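Local coordinates for protein ketosynthase (Streptomyces sp. MSC090213JE08, PDB 6KXD) that is probably the chain length factor subunit that pairs with a ketosynthase in a highly reducing type II polyketide synthase, at residues 13-16 with 17-21; 82-85 with 86-90; 189-193 with 194-198. One frame throughout, in Å; residues are numbered along the deposited sequence.

Interaction 1: residues 13-16 with 17-21; sequences ATLP and PGTPV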
ATOM      1  N   ALA B  13      -0.051 -26.251 -21.582  1.00114.24           N
ATOM      2  CA  ALA B  13       0.026 -25.856 -22.990  1.00110.21           C
ATOM      3  C   ALA B  13      -1.204 -25.016 -23.385  1.00107.65           C
ATOM      4  O   ALA B  13      -1.168 -24.329 -24.402  1.00107.17           O
ATOM      5  CB  ALA B  13       0.161 -27.090 -23.856  1.00109.21           C
ATOM      6  N   THR B  14      -2.267 -25.050 -22.563  1.00104.79           N
ATOM      7  CA  THR B  14      -3.593 -24.480 -22.886  1.00102.39           C
ATOM      8  C   THR B  14      -3.683 -22.988 -22.533  1.00 99.06           C
ATOM      9  O   THR B  14      -4.708 -22.371 -22.814  1.00100.38           O
ATOM     10  CB  THR B  14      -4.716 -25.205 -22.125  1.00 96.90           C
ATOM     11  OG1 THR B  14      -4.261 -26.503 -21.739  1.00103.81           O
ATOM     12  CG2 THR B  14      -5.990 -25.340 -22.929  1.00 93.55           C
ATOM     13  N   LEU B  15      -2.620 -22.420 -21.935  1.00 94.61           N
ATOM     14  CA  LEU B  15      -2.677 -21.126 -21.198  1.00 82.19           C
ATOM     15  C   LEU B  15      -2.433 -19.932 -22.113  1.00 80.10           C
ATOM     16  O   LEU B  15      -1.448 -19.920 -22.844  1.00 81.14           O
ATOM     17  CB  LEU B  15      -1.597 -21.115 -20.108  1.00 76.73           C
ATOM     18  CG  LEU B  15      -1.952 -21.813 -18.801  1.00 69.79           C
ATOM     19  CD1 LEU B  15      -0.782 -21.725 -17.830  1.00 68.24           C
ATOM     20  CD2 LEU B  15      -3.220 -21.216 -18.199  1.00 62.81           C
ATOM     21  N   PRO B  16      -3.222 -18.836 -22.003  1.00 83.69           N
ATOM     22  CA  PRO B  16      -2.924 -17.612 -22.748  1.00 85.66           C
ATOM     23  C   PRO B  16      -1.478 -17.165 -22.539  1.00 93.59           C
ATOM     24  O   PRO B  16      -0.816 -17.573 -21.581  1.00 95.90           O
ATOM     25  CB  PRO B  16      -3.914 -16.564 -22.214  1.00 80.04           C
ATOM     26  CG  PRO B  16      -5.040 -17.382 -21.603  1.00 85.07           C
ATOM     27  CD  PRO B  16      -4.423 -18.698 -21.162  1.00 81.32           C
ATOM     28  N   PRO B  17      -0.936 -16.303 -23.429  1.00104.74           N
ATOM     29  CA  PRO B  17       0.473 -15.932 -23.357  1.00100.53           C
ATOM     30  C   PRO B  17       0.576 -14.915 -22.211  1.00 94.24           C
ATOM     31  O   PRO B  17      -0.344 -14.098 -22.025  1.00 82.75           O
ATOM     32  CB  PRO B  17       0.748 -15.375 -24.761  1.00102.14           C
ATOM     33  CG  PRO B  17      -0.583 -14.748 -25.178  1.00100.15           C
ATOM     34  CD  PRO B  17      -1.660 -15.553 -24.473  1.00102.54           C
ATOM     35  N   GLY B  18       1.636 -15.032 -21.407  1.00 88.96           N
ATOM     36  CA  GLY B  18       1.857 -14.147 -20.251  1.00 81.67           C
ATOM     37  C   GLY B  18       0.884 -14.381 -19.095  1.00 74.19           C
ATOM     38  O   GLY B  18       0.686 -13.482 -18.287  1.00 79.13           O
ATOM     39  N   THR B  19       0.280 -15.577 -18.999  1.00 62.69           N
ATOM     40  CA  THR B  19      -0.538 -15.930 -17.833  1.00 62.60           C
ATOM     41  C   THR B  19       0.394 -16.170 -16.652  1.00 51.77           C
ATOM     42  O   THR B  19       1.382 -16.902 -16.741  1.00 47.63           O
ATOM     43  CB  THR B  19      -1.445 -17.150 -18.051  1.00 57.95           C
ATOM     44  OG1 THR B  19      -2.485 -16.797 -18.966  1.00 58.88           O
ATOM     45  CG2 THR B  19      -2.067 -17.640 -16.763  1.00 56.27           C
ATOM     46  N   PRO B  20       0.131 -15.544 -15.490  1.00 48.37           N
ATOM     47  CA  PRO B  20       0.960 -15.818 -14.324  1.00 46.44           C
ATOM     48  C   PRO B  20       0.676 -17.214 -13.766  1.00 39.01           C
ATOM     49  O   PRO B  20      -0.464 -17.680 -13.764  1.00 42.39           O
ATOM     50  CB  PRO B  20       0.630 -14.677 -13.360  1.00 43.76           C
ATOM     51  CG  PRO B  20      -0.730 -14.196 -13.771  1.00 48.76           C
ATOM     52  CD  PRO B  20      -0.898 -14.519 -15.247  1.00 48.16           C
ATOM     53  N   VAL B  21       1.741 -17.846 -13.296  1.00 40.51           N
ATOM     54  CA  VAL B  21       1.710 -19.100 -12.701  1.00 39.30           C
ATOM     55  C   VAL B  21       2.371 -18.980 -11.347  1.00 40.07           C
ATOM     56  O   VAL B  21       3.383 -18.305 -11.202  1.00 42.36           O
ATOM     57  CB  VAL B  21       2.370 -20.190 -13.570  1.00 41.30           C
ATOM     58  CG1 VAL B  21       1.550 -20.402 -14.834  1.00 40.99           C
ATOM     59  CG2 VAL B  21       3.809 -19.903 -13.927  1.00 46.01           C
TER
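T19 turns its hydroxyl back over P16. Its OG1 donates to P16 O at 3.2 Å. The approach comes from above the carbonyl plane, 53° out of it, and not along a lone pair. The torsion of T19 explains this. OG1 lies beside the backbone N (chi1 -70°), on the side where P16 O sits, while CG2 is anti to that N. The two side chains run at a slant to each other, and OG1 also sits 3.5 Å from P16 CD, against the proline ring.

L15 meets T19 at about a right angle. Its two methyls divide the work. L15 CD2 touches T19 CG2 at 4.0 Å. L15 CD1 reaches past to V21 CG1, also at 4.0 Å. The fork of L15 thus spans the turn and reaches the start of the strand.

The backbone here makes a type II beta turn from P16 to T19. P17 and G18 are its two central residues. G18 has a positive phi of 71°, as is usual at the third position of a type II turn. The closing bond from T19 N to P16 O is weak, at 3.4 Å. P16 O therefore accepts from both the amide and the hydroxyl of T19. A valine in place of T19 would remove the hydroxyl and would probably leave only the weak amide bond from this position to P16 O, so the turn would be held less firmly. The trans peptide link between the prolines places P17 CD 3.3 Å from P16 CB.

The turn leads into strand 20-29. G18 N bonds to E242 OE2, and T19 pairs through its backbone with A241. L15 rests on A251 and L253 of strand 250-259.

Interaction 2: residues 82-85 with 86-90; sequences AKMD and RLTAL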
ATOM      1  N   ALA B  82      15.981  -8.323  17.931  1.00 42.11           N
ATOM      2  CA  ALA B  82      15.511  -8.063  19.321  1.00 47.65           C
ATOM      3  C   ALA B  82      14.246  -7.182  19.334  1.00 44.04           C
ATOM      4  O   ALA B  82      13.406  -7.359  20.193  1.00 47.46           O
ATOM      5  CB  ALA B  82      16.627  -7.431  20.125  1.00 46.39           C
ATOM      6  N   LYS B  83      14.193  -6.194  18.443  1.00 39.79           N
ATOM      7  CA  LYS B  83      13.117  -5.210  18.372  1.00 44.45           C
ATOM      8  C   LYS B  83      12.202  -5.483  17.170  1.00 43.79           C
ATOM      9  O   LYS B  83      11.292  -4.691  16.869  1.00 41.69           O
ATOM     10  CB  LYS B  83      13.731  -3.822  18.221  1.00 46.85           C
ATOM     11  CG  LYS B  83      14.644  -3.378  19.357  1.00 56.28           C
ATOM     12  CD  LYS B  83      14.145  -3.879  20.666  1.00 57.43           C
ATOM     13  CE  LYS B  83      14.488  -3.012  21.864  1.00 66.45           C
ATOM     14  NZ  LYS B  83      13.553  -3.345  22.969  1.00 60.77           N
ATOM     15  N   MET B  84      12.454  -6.582  16.463  1.00 41.51           N
ATOM     16  CA  MET B  84      11.734  -6.892  15.239  1.00 40.76           C
ATOM     17  C   MET B  84      10.274  -7.197  15.557  1.00 38.78           C
ATOM     18  O   MET B  84       9.950  -7.982  16.446  1.00 38.91           O
ATOM     19  CB  MET B  84      12.327  -8.102  14.523  1.00 41.80           C
ATOM     20  CG  MET B  84      11.544  -8.492  13.285  1.00 44.91           C
ATOM     21  SD  MET B  84      12.315  -9.816  12.383  1.00 40.82           S
ATOM     22  CE  MET B  84      13.843  -9.037  11.871  1.00 40.78           C
ATOM     23  N   ASP B  85       9.390  -6.610  14.755  1.00 40.41           N
ATOM     24  CA  ASP B  85       7.975  -6.887  14.914  1.00 41.47           C
ATOM     25  C   ASP B  85       7.665  -8.281  14.370  1.00 38.83           C
ATOM     26  O   ASP B  85       8.278  -8.799  13.418  1.00 38.34           O
ATOM     27  CB  ASP B  85       7.129  -5.831  14.214  1.00 40.28           C
ATOM     28  CG  ASP B  85       7.429  -5.785  12.731  1.00 41.91           C
ATOM     29  OD1 ASP B  85       8.597  -5.566  12.365  1.00 39.47           O
ATOM     30  OD2 ASP B  85       6.486  -6.023  11.938  1.00 44.73           O
ATOM     31  N   ARG B  86       6.636  -8.883  14.938  1.00 38.87           N
ATOM     32  CA  ARG B  86       6.265 -10.204  14.615  1.00 38.77           C
ATOM     33  C   ARG B  86       5.835 -10.270  13.139  1.00 39.75           C
ATOM     34  O   ARG B  86       6.120 -11.241  12.494  1.00 38.47           O
ATOM     35  CB  ARG B  86       5.191 -10.646  15.589  1.00 40.44           C
ATOM     36  CG  ARG B  86       4.764 -12.088  15.445  1.00 42.04           C
ATOM     37  CD  ARG B  86       3.814 -12.354  16.586  1.00 42.76           C
ATOM     38  NE  ARG B  86       3.354 -13.711  16.594  1.00 45.30           N
ATOM     39  CZ  ARG B  86       4.010 -14.727  17.129  1.00 47.96           C
ATOM     40  NH1 ARG B  86       5.167 -14.516  17.736  1.00 47.27           N
ATOM     41  NH2 ARG B  86       3.516 -15.949  17.034  1.00 43.63           N
ATOM     42  N   LEU B  87       5.186  -9.221  12.627  1.00 37.07           N
ATOM     43  CA  LEU B  87       4.682  -9.215  11.271  1.00 38.68           C
ATOM     44  C   LEU B  87       5.858  -9.412  10.321  1.00 41.91           C
ATOM     45  O   LEU B  87       5.884 -10.355   9.500  1.00 38.94           O
ATOM     46  CB  LEU B  87       3.951  -7.908  10.981  1.00 40.81           C
ATOM     47  CG  LEU B  87       3.533  -7.732   9.523  1.00 38.88           C
ATOM     48  CD1 LEU B  87       2.527  -8.814   9.138  1.00 38.88           C
ATOM     49  CD2 LEU B  87       2.965  -6.351   9.301  1.00 39.25           C
ATOM     50  N   THR B  88       6.885  -8.592  10.527  1.00 35.25           N
ATOM     51  CA  THR B  88       8.067  -8.693   9.722  1.00 36.18           C
ATOM     52  C   THR B  88       8.665 -10.078   9.872  1.00 37.70           C
ATOM     53  O   THR B  88       9.094 -10.681   8.852  1.00 38.44           O
ATOM     54  CB  THR B  88       9.106  -7.626  10.049  1.00 37.60           C
ATOM     55  OG1 THR B  88       8.635  -6.342   9.646  1.00 42.57           O
ATOM     56  CG2 THR B  88      10.432  -7.907   9.363  1.00 36.33           C
ATOM     57  N   ALA B  89       8.744 -10.560  11.099  1.00 38.17           N
ATOM     58  CA  ALA B  89       9.367 -11.861  11.344  1.00 37.70           C
ATOM     59  C   ALA B  89       8.627 -12.949  10.578  1.00 38.99           C
ATOM     60  O   ALA B  89       9.240 -13.813   9.956  1.00 39.65           O
ATOM     61  CB  ALA B  89       9.387 -12.168  12.814  1.00 39.25           C
ATOM     62  N   LEU B  90       7.297 -12.895  10.616  1.00 36.57           N
ATOM     63  CA  LEU B  90       6.545 -13.921   9.919  1.00 38.60           C
ATOM     64  C   LEU B  90       6.818 -13.895   8.420  1.00 34.34           C
ATOM     65  O   LEU B  90       6.902 -14.964   7.772  1.00 35.37           O
ATOM     66  CB  LEU B  90       5.066 -13.677  10.153  1.00 37.40           C
ATOM     67  CG  LEU B  90       4.603 -13.979  11.568  1.00 37.96           C
ATOM     68  CD1 LEU B  90       3.243 -13.347  11.736  1.00 39.06           C
ATOM     69  CD2 LEU B  90       4.585 -15.454  11.854  1.00 40.22           C
TER
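D85 and T88 form the polar centre of this contact, at the start of helix 86-99. D85 is the N-cap. Its OD2 accepts from T88 N at 3.0 Å, from above the carboxylate plane and 58° out of it. OD1 takes the T88 hydroxyl at 2.8 Å through its syn lone pair. The two oxygens thus grip one residue twice. D85 holds its CG between its own N and carbonyl carbon (chi1 60°), which swings the carboxylate over the first turn. These bonds fix the rotation of the buried carboxylate.

One backbone bond adds to them. A89 N donates to D85 O at 2.9 Å, nearly straight at 161° and in the carbonyl plane. It is the first i to i+4 bond of the helix.

The apolar part belongs to M84. Its sulfur lies against A89, with SD 3.8 Å from A89 CB. M84 SD also touches T88 CG2 at 4.0 Å, the two side chains meeting at about a right angle.

Around the cap, T88 OG1 has a second partner in H156 ND1, at the start of helix 156-165. L87 N bonds to E207 OE1. R86 turns elsewhere and makes a salt bridge to E231 of strand 229-240. M84 and A89 pack on L76 of helix 72-76, while M84 and D85 touch F151 of helix 149-152.

Interaction 3: residues 189-193 with 194-198; sequences RRLMG and QGRAT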
ATOM      1  N   ARG B 189       0.439  -9.433 -10.962  1.00 40.36           N
ATOM      2  CA  ARG B 189      -0.006  -9.869 -12.249  1.00 42.91           C
ATOM      3  C   ARG B 189       0.109  -8.708 -13.228  1.00 45.87           C
ATOM      4  O   ARG B 189       0.631  -8.873 -14.319  1.00 44.31           O
ATOM      5  CB  ARG B 189      -1.443 -10.407 -12.192  1.00 41.55           C
ATOM      6  CG  ARG B 189      -1.999 -10.720 -13.571  1.00 47.02           C
ATOM      7  CD  ARG B 189      -3.404 -11.267 -13.447  1.00 49.24           C
ATOM      8  NE  ARG B 189      -4.371 -10.192 -13.213  1.00 49.43           N
ATOM      9  CZ  ARG B 189      -4.782  -9.335 -14.139  1.00 51.77           C
ATOM     10  NH1 ARG B 189      -4.454  -9.532 -15.406  1.00 52.32           N
ATOM     11  NH2 ARG B 189      -5.513  -8.281 -13.801  1.00 48.54           N
ATOM     12  N   ARG B 190      -0.400  -7.535 -12.844  1.00 43.23           N
ATOM     13  CA  ARG B 190      -0.375  -6.385 -13.722  1.00 42.79           C
ATOM     14  C   ARG B 190       1.047  -5.899 -13.989  1.00 39.21           C
ATOM     15  O   ARG B 190       1.429  -5.712 -15.125  1.00 44.10           O
ATOM     16  CB  ARG B 190      -1.180  -5.252 -13.120  1.00 41.11           C
ATOM     17  CG  ARG B 190      -2.658  -5.538 -13.177  1.00 43.81           C
ATOM     18  CD  ARG B 190      -3.370  -4.358 -13.710  1.00 48.92           C
ATOM     19  NE  ARG B 190      -4.756  -4.723 -13.906  1.00 47.59           N
ATOM     20  CZ  ARG B 190      -5.760  -4.382 -13.115  1.00 42.10           C
ATOM     21  NH1 ARG B 190      -5.568  -3.622 -12.036  1.00 44.59           N
ATOM     22  NH2 ARG B 190      -6.966  -4.830 -13.435  1.00 42.10           N
ATOM     23  N   LEU B 191       1.854  -5.736 -12.937  1.00 40.23           N
ATOM     24  CA  LEU B 191       3.235  -5.271 -13.124  1.00 40.31           C
ATOM     25  C   LEU B 191       4.045  -6.250 -13.971  1.00 43.49           C
ATOM     26  O   LEU B 191       4.864  -5.795 -14.795  1.00 43.17           O
ATOM     27  CB  LEU B 191       3.918  -4.983 -11.785  1.00 39.33           C
ATOM     28  CG  LEU B 191       3.776  -3.515 -11.381  1.00 38.19           C
ATOM     29  CD1 LEU B 191       2.321  -3.143 -11.074  1.00 39.43           C
ATOM     30  CD2 LEU B 191       4.670  -3.170 -10.201  1.00 43.25           C
ATOM     31  N   MET B 192       3.861  -7.551 -13.757  1.00 39.37           N
ATOM     32  CA  MET B 192       4.579  -8.529 -14.552  1.00 43.31           C
ATOM     33  C   MET B 192       4.109  -8.431 -16.003  1.00 48.61           C
ATOM     34  O   MET B 192       4.942  -8.483 -16.903  1.00 46.53           O
ATOM     35  CB  MET B 192       4.319  -9.937 -14.051  1.00 47.20           C
ATOM     36  CG  MET B 192       4.939 -10.190 -12.727  1.00 48.47           C
ATOM     37  SD  MET B 192       4.477 -11.829 -12.179  1.00 53.84           S
ATOM     38  CE  MET B 192       5.498 -12.799 -13.272  1.00 50.87           C
ATOM     39  N   GLY B 193       2.796  -8.227 -16.172  1.00 49.15           N
ATOM     40  CA  GLY B 193       2.143  -7.968 -17.452  1.00 53.47           C
ATOM     41  C   GLY B 193       2.778  -6.810 -18.197  1.00 56.68           C
ATOM     42  O   GLY B 193       2.827  -6.806 -19.441  1.00 52.58           O
ATOM     43  N   GLN B 194       3.295  -5.827 -17.458  1.00 45.95           N
ATOM     44  CA  GLN B 194       3.888  -4.651 -18.062  1.00 46.69           C
ATOM     45  C   GLN B 194       5.415  -4.772 -18.130  1.00 47.61           C
ATOM     46  O   GLN B 194       6.082  -3.816 -18.489  1.00 57.02           O
ATOM     47  CB  GLN B 194       3.436  -3.422 -17.286  1.00 46.51           C
ATOM     48  CG  GLN B 194       1.931  -3.201 -17.375  1.00 49.26           C
ATOM     49  CD  GLN B 194       1.467  -3.115 -18.813  1.00 54.37           C
ATOM     50  OE1 GLN B 194       0.677  -3.924 -19.301  1.00 55.04           O
ATOM     51  NE2 GLN B 194       2.008  -2.145 -19.510  1.00 46.77           N
ATOM     52  N   GLY B 195       5.966  -5.913 -17.711  1.00 48.63           N
ATOM     53  CA  GLY B 195       7.380  -6.151 -17.819  1.00 50.57           C
ATOM     54  C   GLY B 195       8.172  -5.487 -16.705  1.00 51.24           C
ATOM     55  O   GLY B 195       9.347  -5.335 -16.820  1.00 50.36           O
ATOM     56  N   ARG B 196       7.535  -5.159 -15.571  1.00 44.85           N
ATOM     57  CA  ARG B 196       8.215  -4.486 -14.467  1.00 46.33           C
ATOM     58  C   ARG B 196       8.934  -5.498 -13.569  1.00 41.59           C
ATOM     59  O   ARG B 196       9.789  -5.152 -12.766  1.00 42.87           O
ATOM     60  CB  ARG B 196       7.209  -3.648 -13.670  1.00 47.72           C
ATOM     61  CG  ARG B 196       7.498  -2.163 -13.723  1.00 52.60           C
ATOM     62  CD  ARG B 196       6.381  -1.330 -13.158  1.00 43.12           C
ATOM     63  NE  ARG B 196       5.677  -0.678 -14.225  1.00 41.47           N
ATOM     64  CZ  ARG B 196       6.193   0.290 -14.981  1.00 42.55           C
ATOM     65  NH1 ARG B 196       7.440   0.689 -14.787  1.00 45.24           N
ATOM     66  NH2 ARG B 196       5.435   0.869 -15.895  1.00 42.71           N
ATOM     67  N   ALA B 197       8.586  -6.772 -13.741  1.00 42.99           N
ATOM     68  CA  ALA B 197       9.145  -7.888 -13.015  1.00 41.45           C
ATOM     69  C   ALA B 197       8.930  -9.130 -13.875  1.00 40.79           C
ATOM     70  O   ALA B 197       7.949  -9.192 -14.572  1.00 41.57           O
ATOM     71  CB  ALA B 197       8.459  -8.036 -11.662  1.00 38.63           C
ATOM     72  N   THR B 198       9.860 -10.084 -13.805  1.00 38.57           N
ATOM     73  CA  THR B 198       9.726 -11.408 -14.438  1.00 42.85           C
ATOM     74  C   THR B 198       9.226 -12.431 -13.416  1.00 41.64           C
ATOM     75  O   THR B 198       8.689 -13.457 -13.763  1.00 47.20           O
ATOM     76  CB  THR B 198      11.082 -11.831 -15.019  1.00 42.52           C
ATOM     77  OG1 THR B 198      12.030 -11.924 -13.944  1.00 46.45           O
ATOM     78  CG2 THR B 198      11.555 -10.812 -16.040  1.00 48.37           C
TER
HETATM   79  O   HOH W   1      -0.371  -5.777 -17.348  1.00 51.08           O
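L191 and R196 meet where helix 180-193 ends in a Schellman motif. L191 O accepts from R196 N at 2.9 Å, with an angle of 164° at the hydrogen. M192 O takes G195 N, also at 2.9 Å, but from well above its carbonyl plane. G195 has the positive phi that turns the chain away from the helix. Q194 N makes weak bonds to both R190 O and L191 O as the last turn unwinds.

Side chains pack around these backbone bonds. L191 CG lies against R196 CD at 3.8 Å, the apolar contact that commonly goes with the motif. The R196 chain passes L191 at an oblique angle, and L191 CG sits at the edge of the guanidinium, near its plane. On another flank there is a backbone CH...O contact, from M192 CA to A197 O at 3.4 Å. M192 bends at its last torsion (chi3 73°), and this brings CE to 3.3 Å from T198 O.

Farther out, the arginines reach the neighbouring ketosynthase chain. R196 forms salt bridges to D287 and D182 of that chain. R190 forms salt bridges to E162 and E188 of the same partner chain, and R189 also pairs with that E188. The helix end therefore lies at the interface between the two chains. Within its own chain, M192 packs on Y200, V238 and Q240.

Q194 curls back along the helix end, with CG beside its backbone N and a second bend at chi2. A water there donates to Q194 OE1 and to R190 O, each at 2.9 Å.

The chain meets these contacts in series; none nests in or crosses another. Interaction 1 closes the turn that brings the N-terminal loop into strand 20-29. Interaction 2 comes next, where the loop after helix 72-76 enters helix 86-99. Its centre is about 36 Å from that of interaction 1, on the opposite side of the chain's centre. Interaction 3 closes the exit of helix 180-193 into strand 199-206. It returns to the side of interaction 1, with centres about 14 Å apart. The two touch where P20 CG packs on R189 CG at 3.7 Å. The start of strand 20-29 is thereby joined to the end of helix 180-193.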